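Local coordinates for protein nitroalkane oxidase (Podospora anserina, PDB 3MKH) that oxidises nitroalkanes to aldehydes or ketones with FAD, releasing nitrite and hydrogen peroxide, by first removing a substrate proton to form a carbanion, at residues P49-A54 against L94-T99; P112-F117 against N254-A259. All coordinates share one frame; numbering follows the deposited sequence.

Contact 1: residues P49-A54 against L94-T99; sequences PTYAAA and LTIFAT
The Y51 ring pushes its CD2 corner between T95 and I96, at the centre of a helix-to-helix contact in the all-helical N-terminal domain of the acyl-CoA dehydrogenase fold. Segments 49-54 and 94-99, on helices 48-56 and 90-109, cross at 52°, and their axes come no closer than 10.9 Å. At that spacing the long tyrosine side chain spans much of the gap. Its CG stands anti to the backbone N (chi1 -177°), which sends the ring out toward the second helix. Y51 CD2 is wedged between I96 CG1 and T95 CG2, which approach obliquely from opposite sides of the ring plane, at 3.8 Å and 4.0 Å. The isoleucine slides past the tyrosine in the opposite direction, and its extended chain carries CD1 back to the first helix, where it meets A54 CB at 3.8 Å. Around these groups L25 and L26 of helix 9-33 add to the apolar packing, while W177 stacks edge-to-face with Y51. The buried phenol oxygen is satisfied by a hydrogen bond to P128 O, and T99 OG1 by one with N173 OD1. The two hydroxyls also approach each other, with T99 OG1 near the ring plane and 2.7 Å from Y51 OH.

Contact 2: residues P112-F117 against N254-A259; sequences PQHAEF and NVLCPA
V255 O is approached by H114 and a bridging water. Water 1 lies 2.6 Å from V255 O, to which it can donate, and accepts from Q113 NE2, linking the two segments through solvent. The H114 imidazole presents its edge to the same oxygen, in the plane of the ring, with H114 CE1 3.1 Å from V255 O. A second water joins the next peptide along: water 2 donates to L256 O at 2.8 Å and is hydrogen-bonded to H114 NE2 at 3.1 Å. The ring edge thus lies against V255 O and is linked to L256 O through water, while apolar atoms cover both its faces. On one side L256 CD1 makes a CH-pi contact, 4.0 Å from the H114 ring centroid and displaced toward the rim; on the opposite side Q113 CG sits over the centre. L256 CG is anti to the backbone N (chi1 177°), and the end of the side chain comes back toward the histidine although the residue sets off obliquely to it.

The carbonyl groups belong to an edge of the beta domain of the acyl-CoA dehydrogenase fold. Strand 255-257 runs antiparallel to strand 206-212, and L256 and C257 together face I208 in a classic beta bulge, at a point where the chain turns a corner. Against it pack the short 3-10 turn 112-114 and the weakly bonded helix after it, which follow the N-terminal helices. L210 of the neighbouring strand touches both H114 and F117, and E116 forms a salt bridge with K253. At the far end the planes of the F117 ring and the N254 amide stand 87° apart, with N254 CG 3.8 Å from F117 CZ.

In the fold
The two contacts show one long helix touching the flavin near its start and the beta domain near its end. Helix 90-109 supplies residues 94-99 to contact 1; further along, its P105 and I106 touch L256 of contact 2, just before the chain reaches 112-117. The contact centres lie 24 Å apart, and their nearest atoms about 10 Å. Contact 1 is the closer to the cofactor: L94 touches FAD, and the T95 side chain is about 9 Å from it, against about 14 Å for the L256 side chain. Both come near the FAD-binding L132, whose side chain is about 9 Å from that of T99 and about 8 Å from that of L256.

Contact 1: residues P49-A54 against L94-T99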
ATOM      1  N   PRO A  49     -12.958  35.994  19.562  1.00 26.26           N
ATOM      2  CA  PRO A  49     -12.189  36.446  20.727  1.00 23.94           C
ATOM      3  C   PRO A  49     -10.824  35.760  20.859  1.00 24.62           C
ATOM      4  O   PRO A  49      -9.833  36.423  21.188  1.00 21.55           O
ATOM      5  CB  PRO A  49     -13.103  36.092  21.906  1.00 27.06           C
ATOM      6  CG  PRO A  49     -14.494  36.183  21.316  1.00 28.14           C
ATOM      7  CD  PRO A  49     -14.359  35.674  19.906  1.00 25.75           C
ATOM      8  N   THR A  50     -10.742  34.458  20.608  1.00 23.51           N
ATOM      9  CA  THR A  50      -9.430  33.830  20.723  1.00 22.12           C
ATOM     10  C   THR A  50      -8.516  34.175  19.558  1.00 22.08           C
ATOM     11  O   THR A  50      -7.299  34.233  19.721  1.00 22.16           O
ATOM     12  CB  THR A  50      -9.486  32.308  20.960  1.00 28.90           C
ATOM     13  OG1 THR A  50     -10.363  31.715  20.020  1.00 24.71           O
ATOM     14  CG2 THR A  50      -9.991  31.993  22.376  1.00 32.73           C
ATOM     15  N   TYR A  51      -9.088  34.415  18.386  1.00 19.03           N
ATOM     16  CA  TYR A  51      -8.299  34.937  17.282  1.00 20.59           C
ATOM     17  C   TYR A  51      -7.710  36.305  17.661  1.00 20.69           C
ATOM     18  O   TYR A  51      -6.531  36.583  17.403  1.00 19.85           O
ATOM     19  CB  TYR A  51      -9.169  35.032  16.021  1.00 21.45           C
ATOM     20  CG  TYR A  51      -8.471  35.489  14.755  1.00 19.07           C
ATOM     21  CD1 TYR A  51      -8.189  36.835  14.538  1.00 18.68           C
ATOM     22  CD2 TYR A  51      -8.131  34.586  13.764  1.00 18.39           C
ATOM     23  CE1 TYR A  51      -7.569  37.262  13.378  1.00 18.12           C
ATOM     24  CE2 TYR A  51      -7.522  35.007  12.586  1.00 20.15           C
ATOM     25  CZ  TYR A  51      -7.244  36.350  12.400  1.00 21.04           C
ATOM     26  OH  TYR A  51      -6.647  36.782  11.234  1.00 20.45           O
ATOM     27  N   ALA A  52      -8.522  37.162  18.282  1.00 19.49           N
ATOM     28  CA  ALA A  52      -8.029  38.468  18.725  1.00 22.84           C
ATOM     29  C   ALA A  52      -6.895  38.321  19.744  1.00 20.88           C
ATOM     30  O   ALA A  52      -5.972  39.144  19.788  1.00 21.34           O
ATOM     31  CB  ALA A  52      -9.171  39.308  19.323  1.00 20.92           C
ATOM     32  N   ALA A  53      -6.967  37.282  20.571  1.00 19.04           N
ATOM     33  CA  ALA A  53      -5.915  37.027  21.550  1.00 22.44           C
ATOM     34  C   ALA A  53      -4.617  36.623  20.860  1.00 24.17           C
ATOM     35  O   ALA A  53      -3.531  37.003  21.313  1.00 22.02           O
ATOM     36  CB  ALA A  53      -6.350  35.952  22.568  1.00 23.39           C
ATOM     37  N   ALA A  54      -4.729  35.844  19.779  1.00 20.20           N
ATOM     38  CA  ALA A  54      -3.561  35.444  18.984  1.00 19.93           C
ATOM     39  C   ALA A  54      -2.949  36.651  18.300  1.00 20.91           C
ATOM     40  O   ALA A  54      -1.722  36.772  18.177  1.00 21.37           O
ATOM     41  CB  ALA A  54      -3.953  34.389  17.938  1.00 23.30           C
ATOM     42  N   LEU A  94      -6.313  26.608  11.738  1.00 18.34           N
ATOM     43  CA  LEU A  94      -6.352  26.855  10.302  1.00 19.91           C
ATOM     44  C   LEU A  94      -6.870  28.263   9.991  1.00 20.99           C
ATOM     45  O   LEU A  94      -6.402  28.917   9.054  1.00 19.51           O
ATOM     46  CB  LEU A  94      -7.201  25.792   9.592  1.00 23.62           C
ATOM     47  CG  LEU A  94      -7.183  25.915   8.062  1.00 25.40           C
ATOM     48  CD1 LEU A  94      -5.747  25.917   7.562  1.00 25.65           C
ATOM     49  CD2 LEU A  94      -7.980  24.794   7.420  1.00 27.11           C
ATOM     50  N   THR A  95      -7.832  28.740  10.778  1.00 17.97           N
ATOM     51  CA  THR A  95      -8.351  30.095  10.562  1.00 20.63           C
ATOM     52  C   THR A  95      -7.224  31.122  10.665  1.00 20.83           C
ATOM     53  O   THR A  95      -7.108  32.030   9.832  1.00 19.48           O
ATOM     54  CB  THR A  95      -9.489  30.417  11.535  1.00 17.96           C
ATOM     55  OG1 THR A  95     -10.596  29.567  11.226  1.00 18.76           O
ATOM     56  CG2 THR A  95      -9.940  31.867  11.401  1.00 17.52           C
ATOM     57  N   ILE A  96      -6.377  30.949  11.672  1.00 21.29           N
ATOM     58  CA  ILE A  96      -5.207  31.794  11.827  1.00 19.47           C
ATOM     59  C   ILE A  96      -4.225  31.625  10.678  1.00 19.66           C
ATOM     60  O   ILE A  96      -3.798  32.605  10.078  1.00 19.27           O
ATOM     61  CB  ILE A  96      -4.516  31.537  13.175  1.00 20.35           C
ATOM     62  CG1 ILE A  96      -5.470  31.883  14.311  1.00 19.84           C
ATOM     63  CG2 ILE A  96      -3.243  32.357  13.289  1.00 20.29           C
ATOM     64  CD1 ILE A  96      -4.987  31.448  15.684  1.00 23.94           C
ATOM     65  N   PHE A  97      -3.854  30.391  10.364  1.00 19.88           N
ATOM     66  CA  PHE A  97      -2.901  30.160   9.277  1.00 21.74           C
ATOM     67  C   PHE A  97      -3.418  30.659   7.928  1.00 24.31           C
ATOM     68  O   PHE A  97      -2.643  31.093   7.069  1.00 22.29           O
ATOM     69  CB  PHE A  97      -2.528  28.671   9.192  1.00 23.51           C
ATOM     70  CG  PHE A  97      -1.923  28.132  10.457  1.00 23.56           C
ATOM     71  CD1 PHE A  97      -1.219  28.976  11.310  1.00 25.05           C
ATOM     72  CD2 PHE A  97      -2.049  26.794  10.797  1.00 22.38           C
ATOM     73  CE1 PHE A  97      -0.653  28.496  12.480  1.00 27.13           C
ATOM     74  CE2 PHE A  97      -1.488  26.302  11.958  1.00 22.23           C
ATOM     75  CZ  PHE A  97      -0.784  27.154  12.808  1.00 22.30           C
ATOM     76  N   ALA A  98      -4.733  30.596   7.737  1.00 19.47           N
ATOM     77  CA  ALA A  98      -5.335  31.028   6.471  1.00 21.25           C
ATOM     78  C   ALA A  98      -5.135  32.531   6.238  1.00 18.13           C
ATOM     79  O   ALA A  98      -4.990  32.979   5.100  1.00 22.02           O
ATOM     80  CB  ALA A  98      -6.826  30.675   6.449  1.00 18.66           C
ATOM     81  N   THR A  99      -5.117  33.311   7.309  1.00 16.48           N
ATOM     82  CA  THR A  99      -4.836  34.750   7.168  1.00 16.97           C
ATOM     83  C   THR A  99      -3.388  34.893   6.689  1.00 19.30           C
ATOM     84  O   THR A  99      -3.075  35.765   5.891  1.00 20.04           O
ATOM     85  CB  THR A  99      -5.045  35.510   8.490  1.00 21.45           C
ATOM     86  OG1 THR A  99      -6.453  35.684   8.721  1.00 21.64           O
ATOM     87  CG2 THR A  99      -4.361  36.885   8.474  1.00 18.93           C
TER

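Contact 2: residues P112-F117 against N254-A259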
ATOM      1  N   PRO A 112       5.077  49.761  -3.462  1.00 35.53           N
ATOM      2  CA  PRO A 112       5.009  50.793  -2.420  1.00 34.99           C
ATOM      3  C   PRO A 112       3.572  51.211  -2.105  1.00 33.11           C
ATOM      4  O   PRO A 112       3.267  51.586  -0.972  1.00 38.61           O
ATOM      5  CB  PRO A 112       5.796  51.972  -3.027  1.00 36.98           C
ATOM      6  CG  PRO A 112       5.946  51.655  -4.492  1.00 36.14           C
ATOM      7  CD  PRO A 112       5.914  50.167  -4.607  1.00 36.94           C
ATOM      8  N   GLN A 113       2.694  51.125  -3.097  1.00 33.14           N
ATOM      9  CA  GLN A 113       1.301  51.535  -2.933  1.00 36.34           C
ATOM     10  C   GLN A 113       0.496  50.590  -2.044  1.00 34.96           C
ATOM     11  O   GLN A 113      -0.646  50.884  -1.687  1.00 36.46           O
ATOM     12  CB  GLN A 113       0.610  51.661  -4.297  1.00 33.01           C
ATOM     13  CG  GLN A 113       0.454  50.350  -5.074  1.00 35.80           C
ATOM     14  CD  GLN A 113       1.708  49.944  -5.835  1.00 36.61           C
ATOM     15  OE1 GLN A 113       2.831  50.121  -5.354  1.00 36.23           O
ATOM     16  NE2 GLN A 113       1.520  49.383  -7.029  1.00 34.94           N
ATOM     17  N   HIS A 114       1.093  49.459  -1.692  1.00 32.36           N
ATOM     18  CA  HIS A 114       0.366  48.414  -0.977  1.00 32.94           C
ATOM     19  C   HIS A 114       0.562  48.443   0.534  1.00 36.20           C
ATOM     20  O   HIS A 114      -0.041  47.651   1.254  1.00 32.74           O
ATOM     21  CB  HIS A 114       0.737  47.049  -1.545  1.00 26.49           C
ATOM     22  CG  HIS A 114       0.361  46.890  -2.984  1.00 27.94           C
ATOM     23  ND1 HIS A 114      -0.923  47.100  -3.441  1.00 31.45           N
ATOM     24  CD2 HIS A 114       1.096  46.549  -4.069  1.00 30.35           C
ATOM     25  CE1 HIS A 114      -0.963  46.890  -4.744  1.00 26.76           C
ATOM     26  NE2 HIS A 114       0.251  46.558  -5.150  1.00 29.71           N
ATOM     27  N   ALA A 115       1.392  49.361   1.017  1.00 32.21           N
ATOM     28  CA  ALA A 115       1.719  49.387   2.438  1.00 32.15           C
ATOM     29  C   ALA A 115       0.477  49.703   3.252  1.00 36.54           C
ATOM     30  O   ALA A 115       0.297  49.168   4.351  1.00 33.61           O
ATOM     31  CB  ALA A 115       2.825  50.402   2.724  1.00 39.12           C
ATOM     32  N   GLU A 116      -0.385  50.567   2.716  1.00 28.84           N
ATOM     33  CA  GLU A 116      -1.606  50.931   3.429  1.00 33.86           C
ATOM     34  C   GLU A 116      -2.523  49.726   3.673  1.00 33.21           C
ATOM     35  O   GLU A 116      -3.305  49.727   4.628  1.00 32.63           O
ATOM     36  CB  GLU A 116      -2.383  52.030   2.694  1.00 37.32           C
ATOM     37  CG  GLU A 116      -2.765  51.690   1.258  1.00 39.74           C
ATOM     38  CD  GLU A 116      -3.771  52.678   0.670  1.00 45.66           C
ATOM     39  OE1 GLU A 116      -4.813  52.916   1.312  1.00 53.88           O
ATOM     40  OE2 GLU A 116      -3.522  53.211  -0.432  1.00 52.41           O
ATOM     41  N   PHE A 117      -2.438  48.717   2.808  1.00 30.50           N
ATOM     42  CA  PHE A 117      -3.335  47.564   2.925  1.00 33.38           C
ATOM     43  C   PHE A 117      -2.905  46.651   4.058  1.00 30.55           C
ATOM     44  O   PHE A 117      -3.734  45.979   4.671  1.00 27.68           O
ATOM     45  CB  PHE A 117      -3.382  46.755   1.628  1.00 29.21           C
ATOM     46  CG  PHE A 117      -4.024  47.475   0.486  1.00 30.88           C
ATOM     47  CD1 PHE A 117      -3.257  48.227  -0.394  1.00 31.69           C
ATOM     48  CD2 PHE A 117      -5.398  47.398   0.283  1.00 32.08           C
ATOM     49  CE1 PHE A 117      -3.843  48.898  -1.460  1.00 31.46           C
ATOM     50  CE2 PHE A 117      -5.992  48.061  -0.786  1.00 33.48           C
ATOM     51  CZ  PHE A 117      -5.203  48.816  -1.660  1.00 34.34           C
ATOM     52  N   ASN A 254      -5.251  48.961  -6.210  1.00 29.41           N
ATOM     53  CA  ASN A 254      -5.639  47.648  -5.674  1.00 27.20           C
ATOM     54  C   ASN A 254      -5.039  46.473  -6.440  1.00 28.78           C
ATOM     55  O   ASN A 254      -5.047  45.334  -5.954  1.00 25.27           O
ATOM     56  CB  ASN A 254      -7.167  47.483  -5.631  1.00 27.00           C
ATOM     57  CG  ASN A 254      -7.799  48.079  -4.381  1.00 26.19           C
ATOM     58  OD1 ASN A 254      -8.603  47.425  -3.700  1.00 31.53           O
ATOM     59  ND2 ASN A 254      -7.473  49.318  -4.089  1.00 24.36           N
ATOM     60  N   VAL A 255      -4.557  46.723  -7.656  1.00 25.06           N
ATOM     61  CA  VAL A 255      -3.953  45.648  -8.435  1.00 24.32           C
ATOM     62  C   VAL A 255      -2.606  45.250  -7.825  1.00 29.01           C
ATOM     63  O   VAL A 255      -1.706  46.085  -7.694  1.00 24.59           O
ATOM     64  CB  VAL A 255      -3.753  46.034  -9.904  1.00 29.64           C
ATOM     65  CG1 VAL A 255      -3.025  44.919 -10.636  1.00 26.77           C
ATOM     66  CG2 VAL A 255      -5.096  46.339 -10.570  1.00 27.38           C
ATOM     67  N   LEU A 256      -2.484  43.982  -7.432  1.00 28.00           N
ATOM     68  CA  LEU A 256      -1.245  43.472  -6.852  1.00 28.14           C
ATOM     69  C   LEU A 256      -0.373  42.842  -7.921  1.00 28.04           C
ATOM     70  O   LEU A 256       0.822  43.124  -8.000  1.00 29.65           O
ATOM     71  CB  LEU A 256      -1.526  42.451  -5.739  1.00 24.88           C
ATOM     72  CG  LEU A 256      -0.285  41.789  -5.116  1.00 27.36           C
ATOM     73  CD1 LEU A 256       0.515  42.788  -4.285  1.00 26.21           C
ATOM     74  CD2 LEU A 256      -0.671  40.563  -4.236  1.00 24.07           C
ATOM     75  N   CYS A 257      -0.965  41.971  -8.730  1.00 25.19           N
ATOM     76  CA  CYS A 257      -0.271  41.403  -9.880  1.00 27.50           C
ATOM     77  C   CYS A 257      -1.052  41.696 -11.133  1.00 28.53           C
ATOM     78  O   CYS A 257      -2.185  41.233 -11.278  1.00 26.58           O
ATOM     79  CB  CYS A 257      -0.102  39.889  -9.748  1.00 26.56           C
ATOM     80  SG  CYS A 257       0.685  39.407  -8.199  1.00 28.00           S
ATOM     81  N   PRO A 258      -0.446  42.468 -12.046  1.00 28.59           N
ATOM     82  CA  PRO A 258      -1.069  42.794 -13.328  1.00 30.04           C
ATOM     83  C   PRO A 258      -1.222  41.535 -14.164  1.00 29.31           C
ATOM     84  O   PRO A 258      -0.539  40.532 -13.922  1.00 27.95           O
ATOM     85  CB  PRO A 258      -0.046  43.736 -13.994  1.00 34.92           C
ATOM     86  CG  PRO A 258       0.839  44.226 -12.870  1.00 37.41           C
ATOM     87  CD  PRO A 258       0.889  43.085 -11.899  1.00 30.58           C
ATOM     88  N   ALA A 259      -2.089  41.601 -15.166  1.00 29.25           N
ATOM     89  CA  ALA A 259      -2.363  40.435 -15.992  1.00 25.92           C
ATOM     90  C   ALA A 259      -1.085  39.777 -16.497  1.00 31.39           C
ATOM     91  O   ALA A 259      -0.203  40.436 -17.060  1.00 33.38           O
ATOM     92  CB  ALA A 259      -3.287  40.808 -17.151  1.00 32.65           C
TER
HETATM   93  O   HOH W   1      -1.305  48.620  -8.319  1.00 35.75           O
HETATM   94  O   HOH W   2       2.444  45.053  -6.824  1.00 32.58           O